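Local coordinates for protein endopolygalacturonase (Chondrostereum purpureum, PDB 1K5C) that probably hydrolyses the alpha-1,4 bonds between galacturonosyl units of polygalacturonan, as a glycoside hydrolase of family 28, at residues A[96-109]-A[118-132]. Residues are numbered along the deposited sequence; the frame is centred on the assembly and turned at random.
Sequences KPHPFLKIKGSGTY and PAQAISVGPTDAHLT
K102 reaches across to S123 and G125 on the outer side of two neighbouring coils of the right-handed parallel beta-helix of this family. Strands 101-104 and 122-127 run nearly parallel, and both coils then turn a corner into the next sheet. With CG anti to the backbone N and bends at chi2 and chi3, the K102 chain lies over the neighbouring strand. NZ of K102 donates to OG of S123 (2.8 Å) and to O of G125 (2.8 Å), with NZ tilted 28° from the carbonyl plane of G125. Replacing K102 by alanine removes the amine, which would probably leave the G125 carbonyl and the S123 hydroxyl without this donor. On the same S123, CB is met by CG of P99.

On the other face, inside the helix, L101, I103, I122 and V124 point inward. CD1 of I103 meets CG2 of I122 at 4.0 Å, and CG2 of I103 meets CD2 of L131 from beyond the corner. The same CG2 lies over one face of the Y109 ring, offset toward its rim. CD1 of L131 touches CE1 of Y109 obliquely at 3.7 Å.

The H98 ring and the Q120 amide lie side by side, planes 28° apart. The Q120 side chain is about 4 Å from that of N151, which binds galacturonate. NE2 of Q120 is hydrogen-bonded to OG1 of T90. Water 1 joins O of P97, N of A119 and O of Q120.

At the corner, OG of S106 donates to OD1 of D128 (2.6 Å), on the syn side and 20° out of the carboxylate plane.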
ATOM      1  N   LYS A  96      16.480  -6.449  -6.316  1.00 13.53           N
ATOM      2  CA  LYS A  96      15.665  -6.514  -5.111  1.00 13.23           C
ATOM      3  C   LYS A  96      14.567  -7.564  -5.316  1.00 12.74           C
ATOM      4  O   LYS A  96      13.665  -7.317  -6.136  1.00 15.09           O
ATOM      5  CB  LYS A  96      14.991  -5.164  -4.782  1.00 13.72           C
ATOM      6  CG  LYS A  96      15.854  -3.910  -4.979  1.00 14.31           C
ATOM      7  CD  LYS A  96      17.070  -3.901  -4.058  1.00 14.69           C
ATOM      8  CE  LYS A  96      17.806  -2.528  -4.024  1.00 14.34           C
ATOM      9  NZ  LYS A  96      18.237  -2.011  -5.360  1.00 13.32           N
ATOM     10  N   PRO A  97      14.504  -8.682  -4.599  1.00 11.60           N
ATOM     11  CA  PRO A  97      13.353  -9.564  -4.718  1.00 11.76           C
ATOM     12  C   PRO A  97      12.078  -8.813  -4.289  1.00 11.17           C
ATOM     13  O   PRO A  97      12.016  -8.290  -3.168  1.00 12.18           O
ATOM     14  CB  PRO A  97      13.693 -10.708  -3.753  1.00 12.73           C
ATOM     15  CG  PRO A  97      15.221 -10.705  -3.629  1.00 12.85           C
ATOM     16  CD  PRO A  97      15.547  -9.207  -3.710  1.00 12.35           C
ATOM     17  N   HIS A  98      11.095  -8.772  -5.185  1.00 11.42           N
ATOM     18  CA  HIS A  98       9.879  -8.016  -4.861  1.00 11.36           C
ATOM     19  C   HIS A  98       8.713  -8.587  -5.654  1.00 11.12           C
ATOM     20  O   HIS A  98       8.944  -9.133  -6.761  1.00 12.43           O
ATOM     21  CB  HIS A  98      10.030  -6.512  -5.134  1.00 12.29           C
ATOM     22  CG  HIS A  98      10.147  -6.172  -6.597  1.00 12.14           C
ATOM     23  ND1 HIS A  98       9.138  -5.684  -7.394  1.00 15.06           N
ATOM     24  CD2 HIS A  98      11.255  -6.324  -7.401  1.00 12.43           C
ATOM     25  CE1 HIS A  98       9.626  -5.503  -8.628  1.00 16.13           C
ATOM     26  NE2 HIS A  98      10.853  -5.888  -8.639  1.00 17.19           N
ATOM     27  N   PRO A  99       7.494  -8.480  -5.147  1.00 10.90           N
ATOM     28  CA  PRO A  99       7.196  -8.149  -3.733  1.00 10.78           C
ATOM     29  C   PRO A  99       7.817  -9.214  -2.841  1.00 10.38           C
ATOM     30  O   PRO A  99       8.221 -10.298  -3.300  1.00 11.36           O
ATOM     31  CB  PRO A  99       5.650  -8.177  -3.706  1.00 11.22           C
ATOM     32  CG  PRO A  99       5.311  -9.246  -4.709  1.00 11.91           C
ATOM     33  CD  PRO A  99       6.321  -9.044  -5.828  1.00 12.31           C
ATOM     34  N   PHE A 100       7.842  -8.936  -1.527  1.00 10.10           N
ATOM     35  CA  PHE A 100       8.348  -9.937  -0.584  1.00 10.38           C
ATOM     36  C   PHE A 100       7.298 -11.026  -0.383  1.00 10.27           C
ATOM     37  O   PHE A 100       7.566 -12.215  -0.607  1.00 10.58           O
ATOM     38  CB  PHE A 100       8.795  -9.192   0.676  1.00 10.38           C
ATOM     39  CG  PHE A 100       9.368 -10.055   1.783  1.00 10.13           C
ATOM     40  CD1 PHE A 100       9.900 -11.325   1.554  1.00 11.06           C
ATOM     41  CD2 PHE A 100       9.382  -9.553   3.077  1.00 11.52           C
ATOM     42  CE1 PHE A 100      10.411 -12.057   2.626  1.00 11.47           C
ATOM     43  CE2 PHE A 100       9.881 -10.266   4.139  1.00 11.99           C
ATOM     44  CZ  PHE A 100      10.401 -11.550   3.921  1.00 11.30           C
ATOM     45  N   LEU A 101       6.105 -10.595   0.095  1.00 10.22           N
ATOM     46  CA  LEU A 101       4.973 -11.485   0.286  1.00 10.29           C
ATOM     47  C   LEU A 101       3.908 -11.214  -0.771  1.00 10.15           C
ATOM     48  O   LEU A 101       3.682 -10.069  -1.153  1.00 10.87           O
ATOM     49  CB  LEU A 101       4.299 -11.247   1.650  1.00 10.98           C
ATOM     50  CG  LEU A 101       4.956 -11.826   2.881  1.00 14.64           C
ATOM     51  CD1 LEU A 101       6.288 -11.327   3.161  1.00 19.63           C
ATOM     52  CD2 LEU A 101       4.028 -11.642   4.082  1.00 15.44           C
ATOM     53  N   LYS A 102       3.210 -12.294  -1.149  1.00 10.60           N
ATOM     54  CA  LYS A 102       2.026 -12.214  -2.022  1.00 10.49           C
ATOM     55  C   LYS A 102       0.900 -12.973  -1.349  1.00 10.19           C
ATOM     56  O   LYS A 102       1.068 -14.132  -0.971  1.00 11.13           O
ATOM     57  CB  LYS A 102       2.339 -12.849  -3.391  1.00 12.02           C
ATOM     58  CG  LYS A 102       1.151 -13.029  -4.318  1.00 14.27           C
ATOM     59  CD  LYS A 102       0.555 -11.696  -4.659  1.00 20.02           C
ATOM     60  CE  LYS A 102       0.380 -11.478  -6.121  1.00 17.32           C
ATOM     61  NZ  LYS A 102      -0.259 -10.160  -6.405  1.00 14.54           N
ATOM     62  N   ILE A 103      -0.253 -12.300  -1.199  1.00 10.75           N
ATOM     63  CA  ILE A 103      -1.457 -12.869  -0.569  1.00 11.24           C
ATOM     64  C   ILE A 103      -2.582 -12.817  -1.593  1.00 11.59           C
ATOM     65  O   ILE A 103      -2.911 -11.728  -2.110  1.00 12.51           O
ATOM     66  CB  ILE A 103      -1.841 -12.130   0.707  1.00 11.91           C
ATOM     67  CG1 ILE A 103      -0.703 -12.135   1.724  1.00 12.92           C
ATOM     68  CG2 ILE A 103      -3.140 -12.717   1.294  1.00 13.16           C
ATOM     69  CD1 ILE A 103      -0.926 -11.266   2.939  1.00 13.90           C
ATOM     70  N   LYS A 104      -3.159 -13.993  -1.917  1.00 11.54           N
ATOM     71  CA  LYS A 104      -4.185 -14.134  -2.911  1.00 12.24           C
ATOM     72  C   LYS A 104      -5.384 -14.882  -2.317  1.00 11.47           C
ATOM     73  O   LYS A 104      -5.215 -15.705  -1.394  1.00 12.49           O
ATOM     74  CB  LYS A 104      -3.670 -14.971  -4.123  1.00 13.84           C
ATOM     75  CG  LYS A 104      -2.463 -14.439  -4.795  1.00 15.96           C
ATOM     76  CD  LYS A 104      -2.191 -15.235  -6.055  1.00 22.82           C
ATOM     77  CE  LYS A 104      -0.772 -15.511  -6.326  1.00 38.71           C
ATOM     78  NZ  LYS A 104      -0.807 -16.254  -7.633  1.00 29.03           N
ATOM     79  N   GLY A 105      -6.543 -14.694  -2.920  1.00 11.84           N
ATOM     80  CA  GLY A 105      -7.736 -15.452  -2.552  1.00 11.72           C
ATOM     81  C   GLY A 105      -8.606 -14.634  -1.588  1.00 11.67           C
ATOM     82  O   GLY A 105      -9.016 -13.526  -1.902  1.00 12.66           O
ATOM     83  N   SER A 106      -8.896 -15.210  -0.420  1.00 11.54           N
ATOM     84  CA  SER A 106      -9.794 -14.541   0.524  1.00 11.67           C
ATOM     85  C   SER A 106      -9.510 -15.071   1.932  1.00 11.53           C
ATOM     86  O   SER A 106      -8.822 -16.056   2.139  1.00 12.09           O
ATOM     87  CB  SER A 106     -11.263 -14.771   0.155  1.00 11.68           C
ATOM     88  OG  SER A 106     -11.528 -16.194  -0.005  1.00 12.56           O
ATOM     89  N   GLY A 107     -10.122 -14.383   2.902  1.00 11.94           N
ATOM     90  CA  GLY A 107      -9.992 -14.726   4.301  1.00 12.15           C
ATOM     91  C   GLY A 107      -9.576 -13.537   5.140  1.00 11.21           C
ATOM     92  O   GLY A 107      -9.837 -12.381   4.778  1.00 12.01           O
ATOM     93  N   THR A 108      -8.927 -13.833   6.257  1.00 11.63           N
ATOM     94  CA  THR A 108      -8.532 -12.849   7.262  1.00 11.89           C
ATOM     95  C   THR A 108      -7.124 -13.166   7.720  1.00 12.08           C
ATOM     96  O   THR A 108      -6.868 -14.300   8.142  1.00 13.43           O
ATOM     97  CB  THR A 108      -9.490 -12.857   8.475  1.00 13.71           C
ATOM     98  OG1 THR A 108     -10.812 -12.607   8.001  1.00 18.12           O
ATOM     99  CG2 THR A 108      -9.172 -11.792   9.486  1.00 15.78           C
ATOM    100  N   TYR A 109      -6.233 -12.189   7.617  1.00 11.49           N
ATOM    101  CA  TYR A 109      -4.821 -12.302   7.954  1.00 11.43           C
ATOM    102  C   TYR A 109      -4.540 -11.337   9.084  1.00 11.50           C
ATOM    103  O   TYR A 109      -4.762 -10.125   8.929  1.00 12.60           O
ATOM    104  CB  TYR A 109      -3.931 -11.946   6.727  1.00 11.90           C
ATOM    105  CG  TYR A 109      -3.990 -13.047   5.676  1.00 11.49           C
ATOM    106  CD1 TYR A 109      -5.095 -13.291   4.901  1.00 11.64           C
ATOM    107  CD2 TYR A 109      -2.893 -13.922   5.572  1.00 11.71           C
ATOM    108  CE1 TYR A 109      -5.131 -14.356   3.982  1.00 11.51           C
ATOM    109  CE2 TYR A 109      -2.932 -14.985   4.677  1.00 11.08           C
ATOM    110  CZ  TYR A 109      -4.039 -15.198   3.877  1.00 11.69           C
ATOM    111  OH  TYR A 109      -4.033 -16.260   3.017  1.00 12.31           O
ATOM    112  N   PRO A 118      13.121  -6.414   1.051  1.00 10.38           N
ATOM    113  CA  PRO A 118      14.110  -5.863   0.101  1.00 10.37           C
ATOM    114  C   PRO A 118      13.585  -4.634  -0.615  1.00 10.13           C
ATOM    115  O   PRO A 118      14.371  -3.685  -0.824  1.00 11.02           O
ATOM    116  CB  PRO A 118      14.408  -7.039  -0.843  1.00 11.20           C
ATOM    117  CG  PRO A 118      14.204  -8.270   0.068  1.00 11.35           C
ATOM    118  CD  PRO A 118      12.953  -7.879   0.895  1.00 10.95           C
ATOM    119  N   ALA A 119      12.332  -4.656  -1.020  1.00 10.11           N
ATOM    120  CA  ALA A 119      11.673  -3.494  -1.676  1.00 10.46           C
ATOM    121  C   ALA A 119      10.191  -3.614  -1.300  1.00 10.12           C
ATOM    122  O   ALA A 119       9.859  -3.594  -0.108  1.00 10.38           O
ATOM    123  CB  ALA A 119      12.009  -3.422  -3.157  1.00 11.10           C
ATOM    124  N   GLN A 120       9.297  -3.750  -2.275  1.00 10.19           N
ATOM    125  CA  GLN A 120       7.878  -3.701  -1.948  1.00 10.43           C
ATOM    126  C   GLN A 120       7.532  -4.883  -1.030  1.00  9.98           C
ATOM    127  O   GLN A 120       7.945  -6.027  -1.255  1.00 10.29           O
ATOM    128  CB  GLN A 120       7.008  -3.789  -3.229  1.00 10.72           C
ATOM    129  CG  GLN A 120       7.152  -2.561  -4.145  1.00 11.30           C
ATOM    130  CD  GLN A 120       8.319  -2.655  -5.134  1.00 11.30           C
ATOM    131  OE1 GLN A 120       9.243  -3.451  -4.988  1.00 11.90           O
ATOM    132  NE2 GLN A 120       8.345  -1.756  -6.130  1.00 13.49           N
ATOM    133  N   ALA A 121       6.753  -4.584   0.041  1.00 10.13           N
ATOM    134  CA  ALA A 121       6.569  -5.578   1.108  1.00 10.09           C
ATOM    135  C   ALA A 121       5.461  -6.572   0.820  1.00 10.31           C
ATOM    136  O   ALA A 121       5.745  -7.767   0.655  1.00 11.96           O
ATOM    137  CB  ALA A 121       6.367  -4.848   2.439  1.00 10.67           C
ATOM    138  N   ILE A 122       4.207  -6.126   0.807  1.00 10.29           N
ATOM    139  CA  ILE A 122       3.063  -7.066   0.686  1.00 10.30           C
ATOM    140  C   ILE A 122       2.228  -6.705  -0.552  1.00 10.32           C
ATOM    141  O   ILE A 122       1.686  -5.617  -0.658  1.00 11.27           O
ATOM    142  CB  ILE A 122       2.179  -7.031   1.945  1.00 10.66           C
ATOM    143  CG1 ILE A 122       3.002  -7.322   3.188  1.00 11.58           C
ATOM    144  CG2 ILE A 122       0.998  -7.985   1.787  1.00 12.19           C
ATOM    145  CD1 ILE A 122       2.230  -7.196   4.503  1.00 12.62           C
ATOM    146  N   SER A 123       2.171  -7.667  -1.483  1.00 10.42           N
ATOM    147  CA  SER A 123       1.315  -7.556  -2.659  1.00 10.39           C
ATOM    148  C   SER A 123       0.020  -8.320  -2.415  1.00 10.24           C
ATOM    149  O   SER A 123       0.055  -9.482  -1.983  1.00 11.07           O
ATOM    150  CB  SER A 123       2.079  -8.140  -3.864  1.00 11.45           C
ATOM    151  OG  SER A 123       1.227  -8.209  -4.985  1.00 12.38           O
ATOM    152  N   VAL A 124      -1.094  -7.668  -2.668  1.00 11.10           N
ATOM    153  CA  VAL A 124      -2.425  -8.190  -2.369  1.00 12.14           C
ATOM    154  C   VAL A 124      -3.177  -8.372  -3.663  1.00 12.35           C
ATOM    155  O   VAL A 124      -3.407  -7.392  -4.413  1.00 13.08           O
ATOM    156  CB  VAL A 124      -3.160  -7.222  -1.443  1.00 13.22           C
ATOM    157  CG1 VAL A 124      -4.549  -7.741  -1.096  1.00 15.30           C
ATOM    158  CG2 VAL A 124      -2.301  -6.942  -0.197  1.00 14.65           C
ATOM    159  N   GLY A 125      -3.661  -9.580  -3.897  1.00 13.46           N
ATOM    160  CA  GLY A 125      -4.586  -9.852  -5.014  1.00 13.86           C
ATOM    161  C   GLY A 125      -4.061 -10.848  -5.996  1.00 13.49           C
ATOM    162  O   GLY A 125      -2.847 -11.126  -6.046  1.00 16.62           O
ATOM    163  N   PRO A 126      -4.928 -11.361  -6.852  1.00 13.65           N
ATOM    164  CA  PRO A 126      -6.378 -11.082  -6.862  1.00 13.29           C
ATOM    165  C   PRO A 126      -7.085 -11.859  -5.756  1.00 12.41           C
ATOM    166  O   PRO A 126      -6.531 -12.754  -5.119  1.00 13.33           O
ATOM    167  CB  PRO A 126      -6.831 -11.586  -8.245  1.00 16.24           C
ATOM    168  CG  PRO A 126      -5.830 -12.627  -8.623  1.00 21.74           C
ATOM    169  CD  PRO A 126      -4.543 -12.264  -7.966  1.00 17.28           C
ATOM    170  N   THR A 127      -8.354 -11.491  -5.596  1.00 12.10           N
ATOM    171  CA  THR A 127      -9.210 -12.110  -4.564  1.00 12.06           C
ATOM    172  C   THR A 127     -10.357 -12.918  -5.234  1.00 12.31           C
ATOM    173  O   THR A 127     -10.705 -12.717  -6.384  1.00 13.96           O
ATOM    174  CB  THR A 127      -9.835 -11.060  -3.625  1.00 12.22           C
ATOM    175  OG1 THR A 127     -10.579 -10.170  -4.509  1.00 13.43           O
ATOM    176  CG2 THR A 127      -8.788 -10.291  -2.865  1.00 12.89           C
ATOM    177  N   ASP A 128     -10.906 -13.826  -4.400  1.00 12.49           N
ATOM    178  CA  ASP A 128     -12.099 -14.580  -4.808  1.00 12.96           C
ATOM    179  C   ASP A 128     -13.264 -14.331  -3.882  1.00 13.31           C
ATOM    180  O   ASP A 128     -14.343 -14.962  -4.110  1.00 17.27           O
ATOM    181  CB  ASP A 128     -11.804 -16.085  -4.938  1.00 13.94           C
ATOM    182  CG  ASP A 128     -11.499 -16.785  -3.636  1.00 13.29           C
ATOM    183  OD1 ASP A 128     -11.199 -16.121  -2.625  1.00 13.39           O
ATOM    184  OD2 ASP A 128     -11.637 -18.042  -3.646  1.00 14.65           O
ATOM    185  N   ALA A 129     -13.140 -13.476  -2.910  1.00 12.82           N
ATOM    186  CA  ALA A 129     -14.147 -13.124  -1.912  1.00 12.62           C
ATOM    187  C   ALA A 129     -13.481 -12.064  -1.025  1.00 12.33           C
ATOM    188  O   ALA A 129     -12.370 -11.609  -1.343  1.00 13.45           O
ATOM    189  CB  ALA A 129     -14.639 -14.309  -1.099  1.00 14.04           C
ATOM    190  N   HIS A 130     -14.103 -11.671   0.086  1.00 12.50           N
ATOM    191  CA  HIS A 130     -13.482 -10.586   0.848  1.00 11.94           C
ATOM    192  C   HIS A 130     -12.152 -11.038   1.453  1.00 11.78           C
ATOM    193  O   HIS A 130     -11.999 -12.167   1.933  1.00 12.95           O
ATOM    194  CB  HIS A 130     -14.427 -10.128   1.968  1.00 13.71           C
ATOM    195  CG  HIS A 130     -14.130  -8.679   2.351  1.00 14.71           C
ATOM    196  ND1 HIS A 130     -14.822  -7.673   1.690  1.00 16.49           N
ATOM    197  CD2 HIS A 130     -13.227  -7.993   2.979  1.00 16.21           C
ATOM    198  CE1 HIS A 130     -14.465  -6.458   2.024  1.00 16.55           C
ATOM    199  NE2 HIS A 130     -13.452  -6.668   2.866  1.00 15.83           N
ATOM    200  N   LEU A 131     -11.175 -10.125   1.442  1.00 11.89           N
ATOM    201  CA  LEU A 131      -9.855 -10.344   2.022  1.00 11.78           C
ATOM    202  C   LEU A 131      -9.561  -9.218   3.002  1.00 11.91           C
ATOM    203  O   LEU A 131      -9.586  -8.045   2.593  1.00 12.73           O
ATOM    204  CB  LEU A 131      -8.815 -10.433   0.888  1.00 12.05           C
ATOM    205  CG  LEU A 131      -7.373 -10.641   1.379  1.00 12.28           C
ATOM    206  CD1 LEU A 131      -7.190 -11.994   2.082  1.00 12.56           C
ATOM    207  CD2 LEU A 131      -6.441 -10.594   0.175  1.00 15.57           C
ATOM    208  N   THR A 132      -9.291  -9.584   4.250  1.00 11.71           N
ATOM    209  CA  THR A 132      -9.021  -8.624   5.304  1.00 11.85           C
ATOM    210  C   THR A 132      -7.630  -8.841   5.834  1.00 11.25           C
ATOM    211  O   THR A 132      -7.271  -9.983   6.204  1.00 12.26           O
ATOM    212  CB  THR A 132     -10.024  -8.767   6.464  1.00 12.90           C
ATOM    213  OG1 THR A 132     -11.332  -8.485   5.921  1.00 14.43           O
ATOM    214  CG2 THR A 132      -9.754  -7.774   7.580  1.00 14.50           C
TER
HETATM  215  O   HOH W   1      10.611  -6.891  -1.217  1.00 10.66           O
HETATM  216  O   HOH W   2     -12.265 -10.829   4.901  1.00 16.81           O